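Local coordinates for protein esterase (Alcaligenes sp., PDB 1QLW) that hydrolyses carboxylic esters, as an esterase of the alpha/beta-hydrolase fold, at residues W142-Y151 with F160-W169; I223-C234 with I246-I256. All coordinates share one frame; numbering follows the deposited sequence.

Interaction 1 of 2, residues W142-Y151 with F160-W169; sequences WAIFRFGPRY and FPVQAQAELW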
loop_
_atom_site.group_PDB
_atom_site.type_symbol
_atom_site.label_atom_id
_atom_site.label_comp_id
_atom_site.label_asym_id
_atom_site.label_seq_id
_atom_site.Cartn_x
_atom_site.Cartn_y
_atom_site.Cartn_z
ATOM N N TRP A 142 -21.355 6.302 4.504
ATOM C CA TRP A 142 -22.350 5.584 5.303
ATOM C C TRP A 142 -23.531 5.139 4.451
ATOM O O TRP A 142 -24.022 4.014 4.568
ATOM C CB TRP A 142 -22.832 6.541 6.384
ATOM C CG TRP A 142 -23.671 5.969 7.472
ATOM C CD1 TRP A 142 -25.032 5.857 7.508
ATOM C CD2 TRP A 142 -23.191 5.469 8.724
ATOM N NE1 TRP A 142 -25.425 5.314 8.711
ATOM C CE2 TRP A 142 -24.310 5.070 9.477
ATOM C CE3 TRP A 142 -21.911 5.322 9.272
ATOM C CZ2 TRP A 142 -24.183 4.543 10.762
ATOM C CZ3 TRP A 142 -21.802 4.794 10.537
ATOM C CH2 TRP A 142 -22.926 4.406 11.274
ATOM N N ALA A 143 -24.005 6.036 3.600
ATOM C CA ALA A 143 -25.148 5.754 2.735
ATOM C C ALA A 143 -24.737 4.932 1.528
ATOM O O ALA A 143 -25.473 4.012 1.128
ATOM C CB ALA A 143 -25.854 7.045 2.358
ATOM N N ILE A 144 -23.596 5.215 0.899
ATOM C CA ILE A 144 -23.127 4.399 -0.223
ATOM C C ILE A 144 -22.965 2.940 0.184
ATOM O O ILE A 144 -23.303 2.014 -0.556
ATOM C CB ILE A 144 -21.791 4.938 -0.772
ATOM C CG1 ILE A 144 -22.028 6.320 -1.383
ATOM C CG2 ILE A 144 -21.172 3.979 -1.783
ATOM C CD1 ILE A 144 -20.790 7.145 -1.660
ATOM N N PHE A 145 -22.480 2.728 1.410
ATOM C CA PHE A 145 -22.221 1.394 1.907
ATOM C C PHE A 145 -23.443 0.739 2.534
ATOM O O PHE A 145 -23.393 -0.443 2.878
ATOM C CB PHE A 145 -21.069 1.409 2.902
ATOM C CG PHE A 145 -19.732 1.837 2.350
ATOM C CD1 PHE A 145 -19.444 1.837 0.988
ATOM C CD2 PHE A 145 -18.728 2.228 3.212
ATOM C CE1 PHE A 145 -18.210 2.209 0.502
ATOM C CE2 PHE A 145 -17.483 2.606 2.740
ATOM C CZ PHE A 145 -17.223 2.597 1.395
ATOM N N ARG A 146 -24.535 1.491 2.676
ATOM C CA ARG A 146 -25.801 1.011 3.186
ATOM C C ARG A 146 -25.676 0.554 4.636
ATOM O O ARG A 146 -26.315 -0.428 5.051
ATOM C CB ARG A 146 -26.412 -0.089 2.305
ATOM C CG ARG A 146 -26.517 0.289 0.843
ATOM C CD ARG A 146 -27.430 -0.653 0.054
ATOM N NE ARG A 146 -27.121 -2.052 0.301
ATOM C CZ ARG A 146 -26.081 -2.702 -0.206
ATOM N NH1 ARG A 146 -25.292 -2.108 -1.110
ATOM N NH2 ARG A 146 -25.822 -3.945 0.185
ATOM N N PHE A 147 -24.984 1.347 5.451
ATOM C CA PHE A 147 -24.937 1.046 6.868
ATOM C C PHE A 147 -26.229 1.439 7.589
ATOM O O PHE A 147 -26.524 0.912 8.647
ATOM C CB PHE A 147 -23.763 1.766 7.521
ATOM C CG PHE A 147 -22.395 1.304 7.078
ATOM C CD1 PHE A 147 -22.185 0.099 6.433
ATOM C CD2 PHE A 147 -21.314 2.128 7.332
ATOM C CE1 PHE A 147 -20.907 -0.281 6.055
ATOM C CE2 PHE A 147 -20.036 1.748 6.970
ATOM C CZ PHE A 147 -19.824 0.540 6.336
ATOM N N GLY A 148 -26.932 2.400 7.013
ATOM C CA GLY A 148 -28.197 2.895 7.572
ATOM C C GLY A 148 -28.718 3.904 6.573
ATOM O O GLY A 148 -28.117 4.162 5.544
ATOM N N PRO A 149 -29.888 4.455 6.866
ATOM C CA PRO A 149 -30.545 5.337 5.909
ATOM C C PRO A 149 -29.805 6.628 5.648
ATOM O O PRO A 149 -29.770 7.169 4.533
ATOM C CB PRO A 149 -31.935 5.542 6.505
ATOM C CG PRO A 149 -31.821 5.220 7.958
ATOM C CD PRO A 149 -30.724 4.192 8.057
ATOM N N ARG A 150 -29.147 7.130 6.688
ATOM C CA ARG A 150 -28.411 8.375 6.640
ATOM C C ARG A 150 -27.523 8.432 7.876
ATOM O O ARG A 150 -27.787 7.792 8.897
ATOM C CB ARG A 150 -29.359 9.569 6.630
ATOM C CG ARG A 150 -30.199 9.664 7.894
ATOM C CD ARG A 150 -31.368 10.621 7.685
ATOM N NE ARG A 150 -32.345 10.064 6.757
ATOM C CZ ARG A 150 -33.220 9.095 6.982
ATOM N NH1 ARG A 150 -33.313 8.498 8.162
ATOM N NH2 ARG A 150 -34.041 8.706 6.007
ATOM N N TYR A 151 -26.391 9.105 7.732
ATOM C CA TYR A 151 -25.438 9.179 8.830
ATOM C C TYR A 151 -26.022 9.986 9.980
ATOM O O TYR A 151 -26.671 11.028 9.751
ATOM C CB TYR A 151 -24.196 9.888 8.262
ATOM C CG TYR A 151 -23.093 10.071 9.261
ATOM C CD1 TYR A 151 -22.171 9.086 9.545
ATOM C CD2 TYR A 151 -22.989 11.299 9.911
ATOM C CE1 TYR A 151 -21.145 9.344 10.467
ATOM C CE2 TYR A 151 -22.008 11.566 10.821
ATOM C CZ TYR A 151 -21.111 10.572 11.109
ATOM O OH TYR A 151 -20.084 10.855 11.991
ATOM N N PHE A 160 -22.409 -4.855 9.354
ATOM C CA PHE A 160 -21.128 -4.148 9.412
ATOM C C PHE A 160 -20.815 -3.796 10.849
ATOM O O PHE A 160 -21.713 -3.369 11.581
ATOM C CB PHE A 160 -21.180 -2.843 8.572
ATOM C CG PHE A 160 -19.790 -2.277 8.484
ATOM C CD1 PHE A 160 -18.878 -2.769 7.551
ATOM C CD2 PHE A 160 -19.366 -1.293 9.348
ATOM C CE1 PHE A 160 -17.573 -2.291 7.525
ATOM C CE2 PHE A 160 -18.058 -0.822 9.344
ATOM C CZ PHE A 160 -17.170 -1.332 8.424
ATOM N N PRO A 161 -19.555 -3.930 11.280
ATOM C CA PRO A 161 -19.163 -3.568 12.645
ATOM C C PRO A 161 -19.074 -2.042 12.772
ATOM O O PRO A 161 -17.988 -1.449 12.800
ATOM C CB PRO A 161 -17.808 -4.228 12.817
ATOM C CG PRO A 161 -17.230 -4.213 11.427
ATOM C CD PRO A 161 -18.421 -4.502 10.533
ATOM N N VAL A 162 -20.238 -1.392 12.894
ATOM C CA VAL A 162 -20.310 0.054 12.930
ATOM C C VAL A 162 -19.624 0.653 14.136
ATOM O O VAL A 162 -19.214 1.817 14.079
ATOM C CB VAL A 162 -21.749 0.595 12.787
ATOM C CG1 VAL A 162 -22.329 0.330 11.404
ATOM C CG2 VAL A 162 -22.628 0.018 13.875
ATOM N N GLN A 163 -19.391 -0.112 15.203
ATOM C CA GLN A 163 -18.571 0.368 16.308
ATOM C C GLN A 163 -17.148 0.687 15.880
ATOM O O GLN A 163 -16.460 1.440 16.579
ATOM C CB GLN A 163 -18.561 -0.630 17.460
ATOM C CG GLN A 163 -17.720 -1.863 17.311
ATOM C CD GLN A 163 -18.228 -3.001 16.479
ATOM O OE1 GLN A 163 -19.245 -2.911 15.791
ATOM N NE2 GLN A 163 -17.516 -4.127 16.521
ATOM N N ALA A 164 -16.702 0.131 14.770
ATOM C CA ALA A 164 -15.371 0.347 14.224
ATOM C C ALA A 164 -15.408 1.256 13.013
ATOM O O ALA A 164 -14.517 1.219 12.161
ATOM C CB ALA A 164 -14.712 -0.990 13.896
ATOM N N GLN A 165 -16.403 2.155 12.943
ATOM C CA GLN A 165 -16.454 3.070 11.807
ATOM C C GLN A 165 -15.186 3.916 11.729
ATOM O O GLN A 165 -14.721 4.212 10.637
ATOM C CB GLN A 165 -17.694 3.958 11.805
ATOM C CG GLN A 165 -17.827 4.885 12.996
ATOM C CD GLN A 165 -18.957 5.891 12.831
ATOM O OE1 GLN A 165 -18.796 6.812 12.019
ATOM N NE2 GLN A 165 -20.046 5.705 13.530
ATOM N N ALA A 166 -14.603 4.328 12.865
ATOM C CA ALA A 166 -13.384 5.140 12.801
ATOM C C ALA A 166 -12.268 4.433 12.046
ATOM O O ALA A 166 -11.497 5.051 11.294
ATOM C CB ALA A 166 -12.879 5.504 14.189
ATOM N N GLU A 167 -12.131 3.133 12.281
ATOM C CA GLU A 167 -11.108 2.325 11.622
ATOM C C GLU A 167 -11.436 2.200 10.146
ATOM O O GLU A 167 -10.513 2.272 9.317
ATOM C CB GLU A 167 -10.953 0.979 12.309
ATOM C CG GLU A 167 -10.327 1.048 13.695
ATOM C CD GLU A 167 -11.232 1.445 14.823
ATOM O OE1 GLU A 167 -12.454 1.574 14.703
ATOM O OE2 GLU A 167 -10.657 1.640 15.930
ATOM N N LEU A 168 -12.701 2.048 9.768
ATOM C CA LEU A 168 -13.020 2.057 8.345
ATOM C C LEU A 168 -12.590 3.382 7.719
ATOM O O LEU A 168 -11.965 3.415 6.664
ATOM C CB LEU A 168 -14.512 1.845 8.122
ATOM C CG LEU A 168 -14.973 1.967 6.666
ATOM C CD1 LEU A 168 -14.323 0.937 5.766
ATOM C CD2 LEU A 168 -16.495 1.856 6.623
ATOM N N TRP A 169 -12.902 4.493 8.385
ATOM C CA TRP A 169 -12.526 5.793 7.814
ATOM C C TRP A 169 -11.031 5.915 7.642
ATOM O O TRP A 169 -10.533 6.536 6.703
ATOM C CB TRP A 169 -13.062 6.948 8.650
ATOM C CG TRP A 169 -14.521 6.912 8.991
ATOM C CD1 TRP A 169 -15.060 7.379 10.163
ATOM C CD2 TRP A 169 -15.613 6.415 8.223
ATOM N NE1 TRP A 169 -16.413 7.212 10.159
ATOM C CE2 TRP A 169 -16.788 6.611 8.986
ATOM C CE3 TRP A 169 -15.778 5.820 6.974
ATOM C CZ2 TRP A 169 -18.066 6.239 8.567
ATOM C CZ3 TRP A 169 -17.040 5.444 6.533
ATOM C CH2 TRP A 169 -18.168 5.669 7.335
#

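Interaction 2 of 2, residues I223-C234 with I246-I256; sequences ITAIVSVEPGEC and IPVLVVFGDHI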
loop_
_atom_site.group_PDB
_atom_site.type_symbol
_atom_site.label_atom_id
_atom_site.label_comp_id
_atom_site.label_asym_id
_atom_site.label_seq_id
_atom_site.Cartn_x
_atom_site.Cartn_y
_atom_site.Cartn_z
ATOM N N ILE A 223 -8.049 -16.142 -17.587
ATOM C CA ILE A 223 -9.149 -15.774 -16.704
ATOM C C ILE A 223 -10.015 -16.995 -16.470
ATOM O O ILE A 223 -10.774 -17.423 -17.349
ATOM C CB ILE A 223 -9.975 -14.609 -17.260
ATOM C CG1 ILE A 223 -9.027 -13.441 -17.529
ATOM C CG2 ILE A 223 -11.099 -14.234 -16.300
ATOM C CD1 ILE A 223 -9.667 -12.228 -18.132
ATOM N N THR A 224 -9.928 -17.582 -15.293
ATOM C CA THR A 224 -10.582 -18.857 -15.017
ATOM C C THR A 224 -12.035 -18.677 -14.640
ATOM O O THR A 224 -12.881 -19.477 -15.046
ATOM C CB THR A 224 -9.799 -19.546 -13.874
ATOM O OG1 THR A 224 -8.412 -19.607 -14.223
ATOM C CG2 THR A 224 -10.350 -20.924 -13.581
ATOM N N ALA A 225 -12.315 -17.654 -13.867
ATOM C CA ALA A 225 -13.645 -17.368 -13.380
ATOM C C ALA A 225 -13.650 -15.928 -12.868
ATOM O O ALA A 225 -12.581 -15.375 -12.601
ATOM C CB ALA A 225 -14.054 -18.309 -12.250
ATOM N N ILE A 226 -14.835 -15.353 -12.753
ATOM C CA ILE A 226 -14.994 -13.994 -12.253
ATOM C C ILE A 226 -16.010 -13.991 -11.126
ATOM O O ILE A 226 -17.100 -14.530 -11.302
ATOM C CB ILE A 226 -15.423 -13.020 -13.367
ATOM C CG1 ILE A 226 -14.370 -12.954 -14.467
ATOM C CG2 ILE A 226 -15.792 -11.664 -12.802
ATOM C CD1 ILE A 226 -14.819 -12.246 -15.716
ATOM N N VAL A 227 -15.644 -13.332 -10.034
ATOM C CA VAL A 227 -16.533 -13.070 -8.920
ATOM C C VAL A 227 -16.610 -11.550 -8.758
ATOM O O VAL A 227 -15.559 -10.923 -8.634
ATOM C CB VAL A 227 -16.089 -13.724 -7.609
ATOM C CG1 VAL A 227 -17.024 -13.366 -6.462
ATOM C CG2 VAL A 227 -15.941 -15.233 -7.765
ATOM N N SER A 228 -17.801 -10.975 -8.789
ATOM C CA SER A 228 -17.926 -9.517 -8.663
ATOM C C SER A 228 -18.873 -9.236 -7.506
ATOM O O SER A 228 -20.036 -9.643 -7.559
ATOM C CB SER A 228 -18.378 -8.961 -10.010
ATOM O OG SER A 228 -18.427 -7.569 -10.118
ATOM N N VAL A 229 -18.377 -8.539 -6.493
ATOM C CA VAL A 229 -19.148 -8.180 -5.309
ATOM C C VAL A 229 -19.758 -6.796 -5.489
ATOM O O VAL A 229 -19.002 -5.812 -5.607
ATOM C CB VAL A 229 -18.258 -8.231 -4.058
ATOM C CG1 VAL A 229 -19.082 -7.828 -2.850
ATOM C CG2 VAL A 229 -17.667 -9.620 -3.902
ATOM N N GLU A 230 -21.080 -6.734 -5.572
ATOM C CA GLU A 230 -21.801 -5.478 -5.716
ATOM C C GLU A 230 -21.154 -4.527 -6.708
ATOM O O GLU A 230 -20.751 -3.408 -6.363
ATOM C CB GLU A 230 -22.047 -4.795 -4.381
ATOM C CG GLU A 230 -22.959 -5.636 -3.498
ATOM C CD GLU A 230 -23.608 -4.904 -2.367
ATOM O OE1 GLU A 230 -23.301 -3.715 -2.114
ATOM O OE2 GLU A 230 -24.466 -5.546 -1.695
ATOM N N PRO A 231 -21.037 -4.948 -7.950
ATOM C CA PRO A 231 -20.453 -4.097 -8.972
ATOM C C PRO A 231 -21.247 -2.829 -9.201
ATOM O O PRO A 231 -22.487 -2.823 -9.195
ATOM C CB PRO A 231 -20.430 -4.979 -10.227
ATOM C CG PRO A 231 -21.542 -5.957 -9.994
ATOM C CD PRO A 231 -21.513 -6.224 -8.521
ATOM N N GLY A 232 -20.514 -1.748 -9.495
ATOM C CA GLY A 232 -21.142 -0.493 -9.887
ATOM C C GLY A 232 -21.824 -0.643 -11.236
ATOM O O GLY A 232 -22.875 -0.032 -11.468
ATOM N N GLU A 233 -21.228 -1.448 -12.105
ATOM C CA GLU A 233 -21.819 -1.780 -13.392
ATOM C C GLU A 233 -21.502 -3.236 -13.727
ATOM O O GLU A 233 -20.393 -3.695 -13.497
ATOM C CB GLU A 233 -21.242 -0.894 -14.492
ATOM C CG GLU A 233 -21.584 0.573 -14.462
ATOM C CD GLU A 233 -23.051 0.930 -14.430
ATOM O OE1 GLU A 233 -23.888 0.193 -14.991
ATOM O OE2 GLU A 233 -23.431 1.967 -13.838
ATOM N N CYS A 234 -22.486 -3.936 -14.282
ATOM C CA CYS A 234 -22.263 -5.260 -14.856
ATOM C C CYS A 234 -22.182 -5.021 -16.367
ATOM O O CYS A 234 -22.619 -3.978 -16.869
ATOM C CB CYS A 234 -23.421 -6.206 -14.512
ATOM S SG CYS A 234 -23.355 -7.015 -12.926
ATOM N N ILE A 246 -16.384 -18.365 -19.379
ATOM C CA ILE A 246 -15.844 -17.982 -18.071
ATOM C C ILE A 246 -16.985 -17.968 -17.066
ATOM O O ILE A 246 -17.863 -17.105 -17.182
ATOM C CB ILE A 246 -15.200 -16.582 -18.152
ATOM C CG1 ILE A 246 -14.021 -16.577 -19.128
ATOM C CG2 ILE A 246 -14.723 -16.122 -16.784
ATOM C CD1 ILE A 246 -13.551 -15.197 -19.525
ATOM N N PRO A 247 -17.020 -18.858 -16.094
ATOM C CA PRO A 247 -18.098 -18.830 -15.095
ATOM C C PRO A 247 -18.052 -17.515 -14.331
ATOM O O PRO A 247 -16.978 -17.012 -13.993
ATOM C CB PRO A 247 -17.839 -20.044 -14.229
ATOM C CG PRO A 247 -16.951 -20.937 -15.030
ATOM C CD PRO A 247 -16.111 -19.997 -15.872
ATOM N N VAL A 248 -19.245 -17.004 -14.020
ATOM C CA VAL A 248 -19.408 -15.733 -13.341
ATOM C C VAL A 248 -20.346 -15.823 -12.146
ATOM O O VAL A 248 -21.426 -16.384 -12.238
ATOM C CB VAL A 248 -19.993 -14.677 -14.306
ATOM C CG1 VAL A 248 -20.325 -13.370 -13.608
ATOM C CG2 VAL A 248 -19.089 -14.452 -15.511
ATOM N N LEU A 249 -19.885 -15.225 -11.036
ATOM C CA LEU A 249 -20.684 -15.080 -9.840
ATOM C C LEU A 249 -20.769 -13.601 -9.479
ATOM O O LEU A 249 -19.716 -12.967 -9.362
ATOM C CB LEU A 249 -20.062 -15.847 -8.668
ATOM C CG LEU A 249 -20.802 -15.728 -7.338
ATOM C CD1 LEU A 249 -22.172 -16.391 -7.391
ATOM C CD2 LEU A 249 -19.980 -16.347 -6.213
ATOM N N VAL A 250 -21.972 -13.074 -9.329
ATOM C CA VAL A 250 -22.174 -11.692 -8.891
ATOM C C VAL A 250 -22.881 -11.785 -7.545
ATOM O O VAL A 250 -23.883 -12.488 -7.430
ATOM C CB VAL A 250 -22.967 -10.871 -9.917
ATOM C CG1 VAL A 250 -23.309 -9.500 -9.367
ATOM C CG2 VAL A 250 -22.198 -10.787 -11.234
ATOM N N VAL A 251 -22.387 -11.083 -6.524
ATOM C CA VAL A 251 -22.909 -11.202 -5.171
ATOM C C VAL A 251 -23.466 -9.866 -4.693
ATOM O O VAL A 251 -22.789 -8.838 -4.783
ATOM C CB VAL A 251 -21.808 -11.656 -4.185
ATOM C CG1 VAL A 251 -22.421 -11.934 -2.814
ATOM C CG2 VAL A 251 -21.072 -12.882 -4.695
ATOM N N PHE A 252 -24.689 -9.890 -4.163
ATOM C CA PHE A 252 -25.320 -8.716 -3.580
ATOM C C PHE A 252 -25.779 -8.996 -2.153
ATOM O O PHE A 252 -26.234 -10.097 -1.832
ATOM C CB PHE A 252 -26.514 -8.186 -4.389
ATOM C CG PHE A 252 -26.095 -7.318 -5.551
ATOM C CD1 PHE A 252 -25.704 -7.832 -6.769
ATOM C CD2 PHE A 252 -26.137 -5.933 -5.420
ATOM C CE1 PHE A 252 -25.328 -7.001 -7.816
ATOM C CE2 PHE A 252 -25.746 -5.100 -6.453
ATOM C CZ PHE A 252 -25.347 -5.628 -7.666
ATOM N N GLY A 253 -25.662 -7.971 -1.318
ATOM C CA GLY A 253 -26.079 -8.002 0.053
ATOM C C GLY A 253 -27.508 -7.578 0.303
ATOM O O GLY A 253 -28.423 -7.863 -0.478
ATOM N N ASP A 254 -27.710 -6.901 1.429
ATOM C CA ASP A 254 -29.040 -6.525 1.888
ATOM C C ASP A 254 -29.275 -5.043 1.937
ATOM O O ASP A 254 -28.387 -4.229 1.638
ATOM C CB ASP A 254 -29.291 -7.201 3.240
ATOM C CG ASP A 254 -30.731 -7.510 3.577
ATOM O OD1 ASP A 254 -31.663 -7.169 2.822
ATOM O OD2 ASP A 254 -30.921 -8.133 4.650
ATOM N N HIS A 255 -30.513 -4.665 2.263
ATOM C CA HIS A 255 -30.959 -3.288 2.294
ATOM C C HIS A 255 -30.759 -2.626 0.933
ATOM O O HIS A 255 -30.586 -1.413 0.830
ATOM C CB HIS A 255 -30.328 -2.443 3.395
ATOM C CG HIS A 255 -30.724 -2.866 4.768
ATOM N ND1 HIS A 255 -31.916 -2.466 5.334
ATOM C CD2 HIS A 255 -30.090 -3.620 5.694
ATOM C CE1 HIS A 255 -32.004 -2.987 6.557
ATOM N NE2 HIS A 255 -30.909 -3.693 6.793
ATOM N N ILE A 256 -30.927 -3.397 -0.154
ATOM C CA ILE A 256 -30.707 -2.841 -1.476
ATOM C C ILE A 256 -31.849 -1.948 -1.920
ATOM O O ILE A 256 -31.671 -0.873 -2.502
ATOM C CB ILE A 256 -30.549 -3.984 -2.510
ATOM C CG1 ILE A 256 -29.260 -4.784 -2.277
ATOM C CG2 ILE A 256 -30.648 -3.485 -3.943
ATOM C CD1 ILE A 256 -28.002 -4.042 -2.676
#

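Interaction 1 of 2, residues W142-Y151 with F160-W169
Phe147 and Phe160 join the two segments through an offset stack. They belong to the largely helical region between strand 99-103 and strand 200-205 of the alpha/beta-hydrolase fold. One segment is the end of helix 138-144, closed by a Schellman motif at Arg146. The other leads through a 3-10 turn into helix 165-171.

The stacked ring centroids lie 4.2 Å apart, with planes inclined by 22°. CE1 of Phe147 comes within 3.3 Å of Phe160 CG, and Phe147 CZ sits over the centre of the Phe160 ring. CB of Phe145 backs the other face of Phe147, and CD of Pro161 backs the other face of Phe160. Phe147 is therefore held flat between neighbours.

Aliphatic and edge contacts surround this pair. Leu168 CD2 meets the edge of Phe147 in the ring plane, 3.6 Å from CE2, and also touches the edge of Phe145. Trp142 and Trp169 meet rim to rim, Trp142 CE3 being 4.0 Å from Trp169 CZ2. The Trp142 indole is itself sandwiched between Phe147 CB over one face and Tyr151 CD1 on the other. Its NE1 points out of the contact and donates to the carbonyl of Asp153. The second subunit packs nearby, with its Thr46 against Trp169.

Gln165 brings the polar atoms. Its CG sits between the backbone N and the carbonyl carbon (chi1 62°), and the extended chain then carries the amide to the aromatic rings. Gln165 NE2 lies 3.6 Å from Trp142 CZ3, while Gln165 OE1 is 3.8 Å from Tyr151 CE1 at the ring edge. The amide and phenol planes are nearly perpendicular. Trp169 NE1 fixes this amide by donating in its plane to a lone pair of Gln165 OE1, at 3.0 Å and a bent 142°.

Interaction 2 of 2, residues I223-C234 with I246-I256
Parallel strands 223-229 and 248-252 pair in the central sheet, from Ile226 with Val248 to Val229 with Val251. Ile226 N reaches Pro247 O at 3.0 Å, and Leu249 N returns to Ile226 O at 2.9 Å. The ladder continues through Ser228 and Val251 to Glu230 N. Ile226 and Val248 face helices 211-218 and 263-278. Ile246 CG2 packs 3.9 Å from Ile226 CG1.

Glu230 follows strand 223-229, one strand earlier than the usual place of the catalytic acid in alpha/beta hydrolases, a position some lipases also use. Its OE1 binds His298 ND1 and Arg146; it is probably the acid of the triad. Glu230 OE2 accepts Gly253 N at 2.7 Å through its anti lone pair. CG stands anti to the carbonyl carbon (chi1 -64°), and the extended chain runs past Phe252, with Glu230 CG 3.7 Å from Phe252 CD2. Glu230 CA makes a CH-pi contact over the Phe252 face, 4.2 Å from the centroid. Replacing Glu230 by alanine would probably leave Gly253 N and His298 ND1 without their acceptor and Arg146 without its salt-bridge mate. Pro231 CD lies 3.8 Å from Val250 CG1. Cys234, bonded to Cys269, rests SG against Val250 CG2.

Both contacts are largely buried, but they hold different elements. Interaction 2 lies in the central sheet, its centre about 11 Å from the centre of the chain. Interaction 1 sits farther out, its centre about 18 Å from that point, among helices outside the sheet, with a larger share of partly exposed residues. Its cohesion across the segments is aromatic and aliphatic. Interaction 2 rests on a regular backbone ladder, finished by a carboxylate. Their centres are about 22 Å apart, yet Arg146 connects them. Arg146 NH1 lies 2.7 Å from Glu230 OE1, and Arg146 NE probably donates to Asp254 O at 2.9 Å. The end of helix 138-144 is thus tied to the loops following both strands.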